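Local coordinates for beta-d-glucoside glucohydrolase (Hypocrea jecorina, PDB 3ZZ1), which probably hydrolyses terminal, non-reducing beta-D-glucosyl residues with release of beta-D-glucose, as a secreted family 3 beta-glucosidase of cellulose breakdown, at residues T73-G78 against T321-I326; A362-S367 against V387-F392; T401-Q406 against V517-V522. All blocks are in the same frame, centred on the assembly; numbering follows the deposited sequence.

Contact 1 of 3, residues T73-G78 against T321-I326; sequences TAFTPG and TNVRAI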
loop_
_atom_site.group_PDB
_atom_site.type_symbol
_atom_site.label_atom_id
_atom_site.label_comp_id
_atom_site.label_asym_id
_atom_site.label_seq_id
_atom_site.Cartn_x
_atom_site.Cartn_y
_atom_site.Cartn_z
ATOM N N THR A 73 -10.648 14.971 -0.666
ATOM C CA THR A 73 -10.434 14.104 -1.808
ATOM C C THR A 73 -10.365 12.648 -1.351
ATOM O O THR A 73 -9.792 12.341 -0.306
ATOM C CB THR A 73 -9.132 14.496 -2.560
ATOM O OG1 THR A 73 -9.238 15.848 -3.034
ATOM C CG2 THR A 73 -8.851 13.566 -3.737
ATOM N N ALA A 74 -10.981 11.768 -2.133
ATOM C CA ALA A 74 -10.797 10.334 -1.997
ATOM C C ALA A 74 -9.676 9.907 -2.941
ATOM O O ALA A 74 -9.893 9.727 -4.144
ATOM C CB ALA A 74 -12.083 9.599 -2.328
ATOM N N PHE A 75 -8.469 9.765 -2.399
ATOM C CA PHE A 75 -7.334 9.347 -3.209
ATOM C C PHE A 75 -7.437 7.862 -3.532
ATOM O O PHE A 75 -8.191 7.128 -2.887
ATOM C CB PHE A 75 -6.009 9.682 -2.515
ATOM C CG PHE A 75 -5.748 11.163 -2.395
ATOM C CD1 PHE A 75 -6.216 11.880 -1.294
ATOM C CD2 PHE A 75 -5.041 11.839 -3.387
ATOM C CE1 PHE A 75 -5.981 13.244 -1.176
ATOM C CE2 PHE A 75 -4.796 13.207 -3.281
ATOM C CZ PHE A 75 -5.271 13.914 -2.175
ATOM N N THR A 76 -6.708 7.430 -4.556
ATOM C CA THR A 76 -6.656 6.018 -4.898
ATOM C C THR A 76 -6.038 5.266 -3.727
ATOM O O THR A 76 -5.203 5.827 -3.012
ATOM C CB THR A 76 -5.805 5.762 -6.159
ATOM O OG1 THR A 76 -4.446 6.148 -5.913
ATOM C CG2 THR A 76 -6.354 6.541 -7.355
ATOM N N PRO A 77 -6.460 4.003 -3.510
ATOM C CA PRO A 77 -5.752 3.122 -2.586
ATOM C C PRO A 77 -4.268 3.020 -2.929
ATOM O O PRO A 77 -3.879 3.221 -4.086
ATOM C CB PRO A 77 -6.423 1.776 -2.828
ATOM C CG PRO A 77 -7.824 2.136 -3.165
ATOM C CD PRO A 77 -7.738 3.410 -3.954
ATOM N N GLY A 78 -3.457 2.703 -1.927
ATOM C CA GLY A 78 -2.022 2.500 -2.121
ATOM C C GLY A 78 -1.666 1.514 -3.224
ATOM O O GLY A 78 -0.663 1.695 -3.919
ATOM N N THR A 321 -6.134 15.867 -9.789
ATOM C CA THR A 321 -5.154 15.584 -10.841
ATOM C C THR A 321 -4.304 14.371 -10.474
ATOM O O THR A 321 -3.937 13.586 -11.343
ATOM C CB THR A 321 -4.217 16.780 -11.104
ATOM O OG1 THR A 321 -3.531 17.125 -9.895
ATOM C CG2 THR A 321 -4.999 17.991 -11.629
ATOM N N ASN A 322 -4.000 14.220 -9.185
ATOM C CA ASN A 322 -3.247 13.068 -8.718
ATOM C C ASN A 322 -4.071 11.794 -8.820
ATOM O O ASN A 322 -3.566 10.767 -9.272
ATOM C CB ASN A 322 -2.754 13.261 -7.280
ATOM C CG ASN A 322 -2.004 12.042 -6.750
ATOM O OD1 ASN A 322 -2.572 11.218 -6.036
ATOM N ND2 ASN A 322 -0.727 11.919 -7.111
ATOM N N VAL A 323 -5.337 11.871 -8.397
ATOM C CA VAL A 323 -6.235 10.716 -8.431
ATOM C C VAL A 323 -6.457 10.279 -9.882
ATOM O O VAL A 323 -6.335 9.097 -10.205
ATOM C CB VAL A 323 -7.584 11.002 -7.722
ATOM C CG1 VAL A 323 -8.449 9.747 -7.685
ATOM C CG2 VAL A 323 -7.343 11.504 -6.309
ATOM N N ARG A 324 -6.756 11.253 -10.743
ATOM C CA ARG A 324 -6.870 11.043 -12.187
ATOM C C ARG A 324 -5.625 10.363 -12.742
ATOM O O ARG A 324 -5.726 9.336 -13.410
ATOM C CB ARG A 324 -7.115 12.382 -12.903
ATOM C CG ARG A 324 -7.154 12.325 -14.444
ATOM C CD ARG A 324 -8.437 11.675 -14.941
ATOM N NE ARG A 324 -8.585 11.731 -16.395
ATOM C CZ ARG A 324 -9.148 12.736 -17.066
ATOM N NH1 ARG A 324 -9.619 13.801 -16.425
ATOM N NH2 ARG A 324 -9.246 12.675 -18.389
ATOM N N ALA A 325 -4.455 10.932 -12.448
ATOM C CA ALA A 325 -3.185 10.410 -12.961
ATOM C C ALA A 325 -2.913 8.975 -12.510
ATOM O O ALA A 325 -2.532 8.132 -13.322
ATOM C CB ALA A 325 -2.023 11.327 -12.573
ATOM N N ILE A 326 -3.118 8.696 -11.224
ATOM C CA ILE A 326 -2.818 7.367 -10.688
ATOM C C ILE A 326 -3.860 6.329 -11.105
ATOM O O ILE A 326 -3.506 5.209 -11.481
ATOM C CB ILE A 326 -2.621 7.391 -9.158
ATOM C CG1 ILE A 326 -1.310 8.111 -8.811
ATOM C CG2 ILE A 326 -2.615 5.975 -8.603
ATOM C CD1 ILE A 326 -1.045 8.258 -7.323
HETATM O O HOH W 1 -4.267 8.922 -5.730
#
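With chi1 at -176°, Val323 sets CG1 against Thr76 and CG2 against Thr73 and Phe75, and Thr76 answers with OG1 tucked between its own backbone N and carbonyl carbon (chi1 63°) and CG2 laid against the helix. The two side chains lie alongside each other, pointing opposite ways, with Thr76 CG2 3.8 Å from Val323 CG1 and also against the carbonyl O of Val323. Thr76 OG1 rests on the Ile326 methyl CG2 at 3.3 Å and makes a weak hydrogen bond to Pro77 O. The second branch of the valine, CG2, meets Thr73 CG2 at 3.6 Å and Phe75 CD2 at 3.7 Å. That same threonine methyl lies 3.8 Å above the plane of the Phe75 ring, over its centre, so ring and valine share one packing partner. Asn322 OD1 comes to the ring edge near CD2, with the amide and ring planes 58° apart. A water donates to Asn322 OD1 at 2.9 Å and accepts from Thr76 N at 3.1 Å, tying the loop backbone to the helix. With an alanine at Thr76, lacking CG2 and OG1, a gap would probably open beside Val323 and Ile326, and Pro77 O would lose its weak bond. Every touching residue is buried, and the polar ends find partners beyond the two segments: Thr73 OG1 reaches Glu100, while Asn322 ND2 bonds to Glu92 and to Leu89 O. Pro77 sits at the N-cap of helix 78-83, and helix 320-329 leads into strand 332-336 of the second large domain. The arrangement is an interdomain seam, where a loop of the TIM-barrel-type N-terminal domain packs on the helix that runs into the C-terminal alpha/beta sheet, consistent with the multidomain build of family 3 glycoside hydrolases.

Contact 2 of 3, residues A362-S367 against V387-F392; sequences ARNSPS and VNYPYF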
loop_
_atom_site.group_PDB
_atom_site.type_symbol
_atom_site.label_atom_id
_atom_site.label_comp_id
_atom_site.label_asym_id
_atom_site.label_seq_id
_atom_site.Cartn_x
_atom_site.Cartn_y
_atom_site.Cartn_z
ATOM N N ALA A 362 -20.516 4.396 -4.624
ATOM C CA ALA A 362 -20.124 5.725 -5.093
ATOM C C ALA A 362 -20.868 6.859 -4.379
ATOM O O ALA A 362 -20.328 7.958 -4.230
ATOM C CB ALA A 362 -20.329 5.823 -6.596
ATOM N N ARG A 363 -22.091 6.573 -3.927
ATOM C CA ARG A 363 -23.004 7.584 -3.367
ATOM C C ARG A 363 -22.806 7.956 -1.885
ATOM O O ARG A 363 -23.438 8.905 -1.399
ATOM C CB ARG A 363 -24.467 7.178 -3.610
ATOM C CG ARG A 363 -24.926 7.341 -5.056
ATOM C CD ARG A 363 -26.439 7.156 -5.216
ATOM N NE ARG A 363 -26.860 5.764 -5.052
ATOM C CZ ARG A 363 -27.367 4.998 -6.018
ATOM N NH1 ARG A 363 -27.537 5.473 -7.245
ATOM N NH2 ARG A 363 -27.709 3.740 -5.750
ATOM N N ASN A 364 -21.933 7.237 -1.175
ATOM C CA ASN A 364 -21.818 7.376 0.291
ATOM C C ASN A 364 -23.150 7.049 0.985
ATOM O O ASN A 364 -23.647 7.816 1.820
ATOM C CB ASN A 364 -21.322 8.777 0.706
ATOM C CG ASN A 364 -20.066 9.214 -0.044
ATOM O OD1 ASN A 364 -19.206 8.398 -0.379
ATOM N ND2 ASN A 364 -19.959 10.516 -0.303
ATOM N N SER A 365 -23.725 5.908 0.613
ATOM C CA SER A 365 -25.060 5.509 1.058
ATOM C C SER A 365 -25.068 5.002 2.500
ATOM O O SER A 365 -24.075 4.439 2.961
ATOM C CB SER A 365 -25.614 4.438 0.115
ATOM O OG SER A 365 -26.780 3.822 0.637
ATOM N N PRO A 366 -26.189 5.212 3.222
ATOM C CA PRO A 366 -26.407 4.602 4.543
ATOM C C PRO A 366 -26.291 3.071 4.525
ATOM O O PRO A 366 -26.074 2.456 5.571
ATOM C CB PRO A 366 -27.843 5.007 4.879
ATOM C CG PRO A 366 -28.045 6.291 4.154
ATOM C CD PRO A 366 -27.256 6.173 2.876
ATOM N N SER A 367 -26.432 2.465 3.346
ATOM C CA SER A 367 -26.249 1.022 3.208
ATOM C C SER A 367 -24.784 0.648 2.989
ATOM O O SER A 367 -24.447 -0.535 2.898
ATOM C CB SER A 367 -27.120 0.469 2.078
ATOM O OG SER A 367 -26.648 0.883 0.810
ATOM N N VAL A 387 -12.952 6.168 2.589
ATOM C CA VAL A 387 -13.437 7.533 2.858
ATOM C C VAL A 387 -14.679 7.867 2.019
ATOM O O VAL A 387 -15.056 7.109 1.126
ATOM C CB VAL A 387 -12.351 8.623 2.589
ATOM C CG1 VAL A 387 -11.133 8.453 3.497
ATOM C CG2 VAL A 387 -11.940 8.631 1.124
ATOM N N ASN A 388 -15.296 9.012 2.312
ATOM C CA ASN A 388 -16.399 9.545 1.518
ATOM C C ASN A 388 -15.920 10.093 0.174
ATOM O O ASN A 388 -14.861 10.725 0.093
ATOM C CB ASN A 388 -17.089 10.687 2.270
ATOM C CG ASN A 388 -17.812 10.226 3.520
ATOM O OD1 ASN A 388 -17.627 10.800 4.594
ATOM N ND2 ASN A 388 -18.657 9.209 3.386
ATOM N N TYR A 389 -16.712 9.851 -0.870
ATOM C CA TYR A 389 -16.471 10.437 -2.181
ATOM C C TYR A 389 -17.076 11.834 -2.266
ATOM O O TYR A 389 -18.254 12.018 -1.968
ATOM C CB TYR A 389 -17.072 9.566 -3.287
ATOM C CG TYR A 389 -16.380 8.240 -3.479
ATOM C CD1 TYR A 389 -15.038 8.178 -3.871
ATOM C CD2 TYR A 389 -17.068 7.045 -3.288
ATOM C CE1 TYR A 389 -14.396 6.957 -4.045
ATOM C CE2 TYR A 389 -16.441 5.824 -3.471
ATOM C CZ TYR A 389 -15.107 5.785 -3.846
ATOM O OH TYR A 389 -14.494 4.569 -4.026
ATOM N N PRO A 390 -16.274 12.828 -2.673
ATOM C CA PRO A 390 -16.847 14.153 -2.910
ATOM C C PRO A 390 -17.651 14.155 -4.214
ATOM O O PRO A 390 -18.560 14.965 -4.393
ATOM C CB PRO A 390 -15.613 15.049 -3.024
ATOM C CG PRO A 390 -14.520 14.139 -3.487
ATOM C CD PRO A 390 -14.810 12.806 -2.859
ATOM N N TYR A 391 -17.287 13.241 -5.106
ATOM C CA TYR A 391 -17.995 12.972 -6.356
ATOM C C TYR A 391 -17.481 11.616 -6.830
ATOM O O TYR A 391 -16.548 11.061 -6.233
ATOM C CB TYR A 391 -17.710 14.060 -7.404
ATOM C CG TYR A 391 -16.261 14.128 -7.835
ATOM C CD1 TYR A 391 -15.340 14.898 -7.126
ATOM C CD2 TYR A 391 -15.810 13.415 -8.949
ATOM C CE1 TYR A 391 -14.004 14.959 -7.511
ATOM C CE2 TYR A 391 -14.486 13.464 -9.342
ATOM C CZ TYR A 391 -13.585 14.239 -8.619
ATOM O OH TYR A 391 -12.266 14.289 -9.002
ATOM N N PHE A 392 -18.078 11.083 -7.891
ATOM C CA PHE A 392 -17.616 9.835 -8.477
ATOM C C PHE A 392 -17.975 9.795 -9.955
ATOM O O PHE A 392 -19.148 9.907 -10.317
ATOM C CB PHE A 392 -18.219 8.625 -7.752
ATOM C CG PHE A 392 -17.498 7.324 -8.028
ATOM C CD1 PHE A 392 -17.645 6.667 -9.255
ATOM C CD2 PHE A 392 -16.683 6.747 -7.057
ATOM C CE1 PHE A 392 -16.982 5.475 -9.514
ATOM C CE2 PHE A 392 -16.013 5.544 -7.301
ATOM C CZ PHE A 392 -16.165 4.903 -8.531
#
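The Ala362 methyl covers one face of the Phe392 ring, a CH-pi contact with CB 3.9 Å from the ring centroid, offset so that CG is its nearest ring atom. Phe392 swings CG to the far side from its own N (chi1 -163°), which turns an edge of the ring onto its neighbour: Phe392 CD2 sits 3.5 Å above the plane of the Tyr389 ring, over its centre. Ala362 O approaches that tyrosine obliquely, 3.5 Å from Tyr389 CD2. The polar half belongs to Asn364, whose single amide takes both backbone groups of Tyr389. Tyr389 N donates to Asn364 OD1 at 2.9 Å in a nearly straight bond (168°), and Asn364 ND2 donates to Tyr389 O at 2.8 Å, with the acceptor close to the amide plane. Asn364 OD1 has a second donor in Lys371 NZ, and the His361 ring meets Tyr389. Both segments belong to one long excursion between strand 348-352 and helix 395-404 of the C-terminal domain. With donor and acceptor each engaged, the asparagine amide is fixed against rotation and pairs with the tyrosine much as the backbone of a paired antiparallel strand would; the lysine would probably polarise its carbonyl further.

Contact 3 of 3, residues T401-Q406 against V517-V522; sequences TRASSQ and VLWGDV
Stacking comes first: Arg402 is laid along the Trp519 indole, its guanidinium flat on the ring system with planes 26° apart and centres 4.7 Å apart. The aliphatic part joins in as a CH-pi contact, Arg402 CG standing 3.8 Å from the centroid of the five-membered ring of Trp519. A bend at chi2 (62°) carries the rest of the chain across the indole, until Trp519 CB lies over one face of the guanidinium. The charged interaction is an end-on, two-pronged salt bridge to Asp521. Arg402 NH1 binds Asp521 OD2 at 2.8 Å, and Arg402 NH2 binds Asp521 OD1 at 2.9 Å through the syn lone pair of that oxygen. Both oxygens lie close to the guanidinium plane, so the tryptophan holds a face of the arginine and the aspartate its edge. Helix 510-518 ends in a Schellman motif, with Gly520 at positive phi, and Asp521 follows directly after this turn; the partner helix 395-404 packs beside it in the C-terminal alpha/beta domain. Apolar packing adds Ala403 CB, 4.0 Å from Trp519 CZ2, and Ile399 of the same helix also touches the Trp519 side chain. The Gln406 side chain comes up to the indole edge, its amide plane steeply inclined to the ring. Within segment 401-406, Ser405 OG donates to Arg402 O at 2.7 Å.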
loop_
_atom_site.group_PDB
_atom_site.type_symbol
_atom_site.label_atom_id
_atom_site.label_comp_id
_atom_site.label_asym_id
_atom_site.label_seq_id
_atom_site.Cartn_x
_atom_site.Cartn_y
_atom_site.Cartn_z
ATOM N N THR A 401 -20.339 9.847 -22.740
ATOM C CA THR A 401 -19.934 11.186 -23.194
ATOM C C THR A 401 -18.906 11.133 -24.329
ATOM O O THR A 401 -19.046 11.849 -25.326
ATOM C CB THR A 401 -19.392 12.042 -22.030
ATOM O OG1 THR A 401 -20.440 12.265 -21.082
ATOM C CG2 THR A 401 -18.872 13.398 -22.523
ATOM N N ARG A 402 -17.884 10.291 -24.183
ATOM C CA ARG A 402 -16.813 10.215 -25.181
ATOM C C ARG A 402 -17.301 9.601 -26.489
ATOM O O ARG A 402 -16.948 10.069 -27.570
ATOM C CB ARG A 402 -15.595 9.452 -24.637
ATOM C CG ARG A 402 -14.411 9.329 -25.613
ATOM C CD ARG A 402 -13.826 10.690 -26.007
ATOM N NE ARG A 402 -12.694 10.578 -26.931
ATOM C CZ ARG A 402 -11.413 10.629 -26.566
ATOM N NH1 ARG A 402 -11.081 10.784 -25.289
ATOM N NH2 ARG A 402 -10.459 10.524 -27.480
ATOM N N ALA A 403 -18.116 8.558 -26.380
ATOM C CA ALA A 403 -18.639 7.862 -27.549
ATOM C C ALA A 403 -19.676 8.694 -28.311
ATOM O O ALA A 403 -19.660 8.724 -29.543
ATOM C CB ALA A 403 -19.212 6.510 -27.152
ATOM N N SER A 404 -20.565 9.370 -27.580
ATOM C CA SER A 404 -21.577 10.244 -28.186
ATOM C C SER A 404 -20.946 11.401 -28.956
ATOM O O SER A 404 -21.503 11.865 -29.958
ATOM C CB SER A 404 -22.536 10.800 -27.125
ATOM O OG SER A 404 -23.214 9.762 -26.438
ATOM N N SER A 405 -19.783 11.856 -28.487
ATOM C CA SER A 405 -19.060 12.965 -29.113
ATOM C C SER A 405 -18.475 12.606 -30.482
ATOM O O SER A 405 -18.070 13.494 -31.230
ATOM C CB SER A 405 -17.950 13.476 -28.187
ATOM O OG SER A 405 -16.803 12.649 -28.264
ATOM N N GLN A 406 -18.422 11.313 -30.801
ATOM C CA GLN A 406 -17.914 10.854 -32.100
ATOM C C GLN A 406 -18.978 10.142 -32.948
ATOM O O GLN A 406 -18.670 9.579 -34.007
ATOM C CB GLN A 406 -16.669 9.974 -31.924
ATOM C CG GLN A 406 -16.911 8.678 -31.155
ATOM C CD GLN A 406 -15.663 7.815 -31.010
ATOM O OE1 GLN A 406 -14.534 8.283 -31.195
ATOM N NE2 GLN A 406 -15.865 6.542 -30.665
ATOM N N VAL A 517 -7.507 5.656 -21.258
ATOM C CA VAL A 517 -6.854 4.439 -21.729
ATOM C C VAL A 517 -7.622 3.775 -22.878
ATOM O O VAL A 517 -7.030 3.457 -23.908
ATOM C CB VAL A 517 -6.587 3.454 -20.556
ATOM C CG1 VAL A 517 -6.267 2.060 -21.061
ATOM C CG2 VAL A 517 -5.452 3.972 -19.684
ATOM N N LEU A 518 -8.933 3.587 -22.702
ATOM C CA LEU A 518 -9.772 2.905 -23.700
ATOM C C LEU A 518 -9.715 3.551 -25.083
ATOM O O LEU A 518 -9.658 2.848 -26.087
ATOM C CB LEU A 518 -11.232 2.798 -23.238
ATOM C CG LEU A 518 -11.651 1.806 -22.141
ATOM C CD1 LEU A 518 -13.159 1.878 -21.947
ATOM C CD2 LEU A 518 -11.225 0.368 -22.430
ATOM N N TRP A 519 -9.734 4.882 -25.124
ATOM C CA TRP A 519 -9.666 5.621 -26.388
ATOM C C TRP A 519 -8.238 5.979 -26.811
ATOM O O TRP A 519 -8.024 6.569 -27.871
ATOM C CB TRP A 519 -10.582 6.851 -26.361
ATOM C CG TRP A 519 -11.950 6.564 -26.940
ATOM C CD1 TRP A 519 -12.347 6.739 -28.243
ATOM C CD2 TRP A 519 -13.085 6.029 -26.247
ATOM N NE1 TRP A 519 -13.663 6.354 -28.398
ATOM C CE2 TRP A 519 -14.140 5.916 -27.190
ATOM C CE3 TRP A 519 -13.319 5.635 -24.923
ATOM C CZ2 TRP A 519 -15.405 5.426 -26.846
ATOM C CZ3 TRP A 519 -14.581 5.153 -24.582
ATOM C CH2 TRP A 519 -15.605 5.053 -25.544
ATOM N N GLY A 520 -7.269 5.608 -25.979
ATOM C CA GLY A 520 -5.858 5.785 -26.299
ATOM C C GLY A 520 -5.328 7.206 -26.262
ATOM O O GLY A 520 -4.347 7.510 -26.933
ATOM N N ASP A 521 -5.974 8.073 -25.486
ATOM C CA ASP A 521 -5.434 9.403 -25.193
ATOM C C ASP A 521 -4.081 9.238 -24.499
ATOM O O ASP A 521 -3.149 9.998 -24.746
ATOM C CB ASP A 521 -6.389 10.201 -24.302
ATOM C CG ASP A 521 -7.651 10.648 -25.031
ATOM O OD1 ASP A 521 -7.817 10.329 -26.227
ATOM O OD2 ASP A 521 -8.484 11.327 -24.400
ATOM N N VAL A 522 -3.988 8.239 -23.626
ATOM C CA VAL A 522 -2.703 7.766 -23.120
ATOM C C VAL A 522 -2.622 6.253 -23.337
ATOM O O VAL A 522 -3.648 5.568 -23.395
ATOM C CB VAL A 522 -2.487 8.102 -21.616
ATOM C CG1 VAL A 522 -2.722 9.586 -21.348
ATOM C CG2 VAL A 522 -3.383 7.244 -20.730
#

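Overall arrangement
Contact 1 is the buried one, joining the TIM-barrel-type domain to helix 320-329; contacts 2 and 3 are partly buried and stay within the C-terminal domain, where the loop of contact 2 leads into helix 395-404, one side of contact 3. Contacts 1 and 2 touch, Ala74 CB packing 3.6 Å from both Val387 CG2 and Tyr389 CD1. Contact 3 stands apart, centre to centre about 26 Å from contact 2 and about 21 Å from contact 1. The chemistry follows the place: methyls, a ring and a bridging water inside; an asparagine amide bonded to a tyrosine backbone where two parts of one loop meet; a salt bridge and a guanidinium stacked on an indole near the surface.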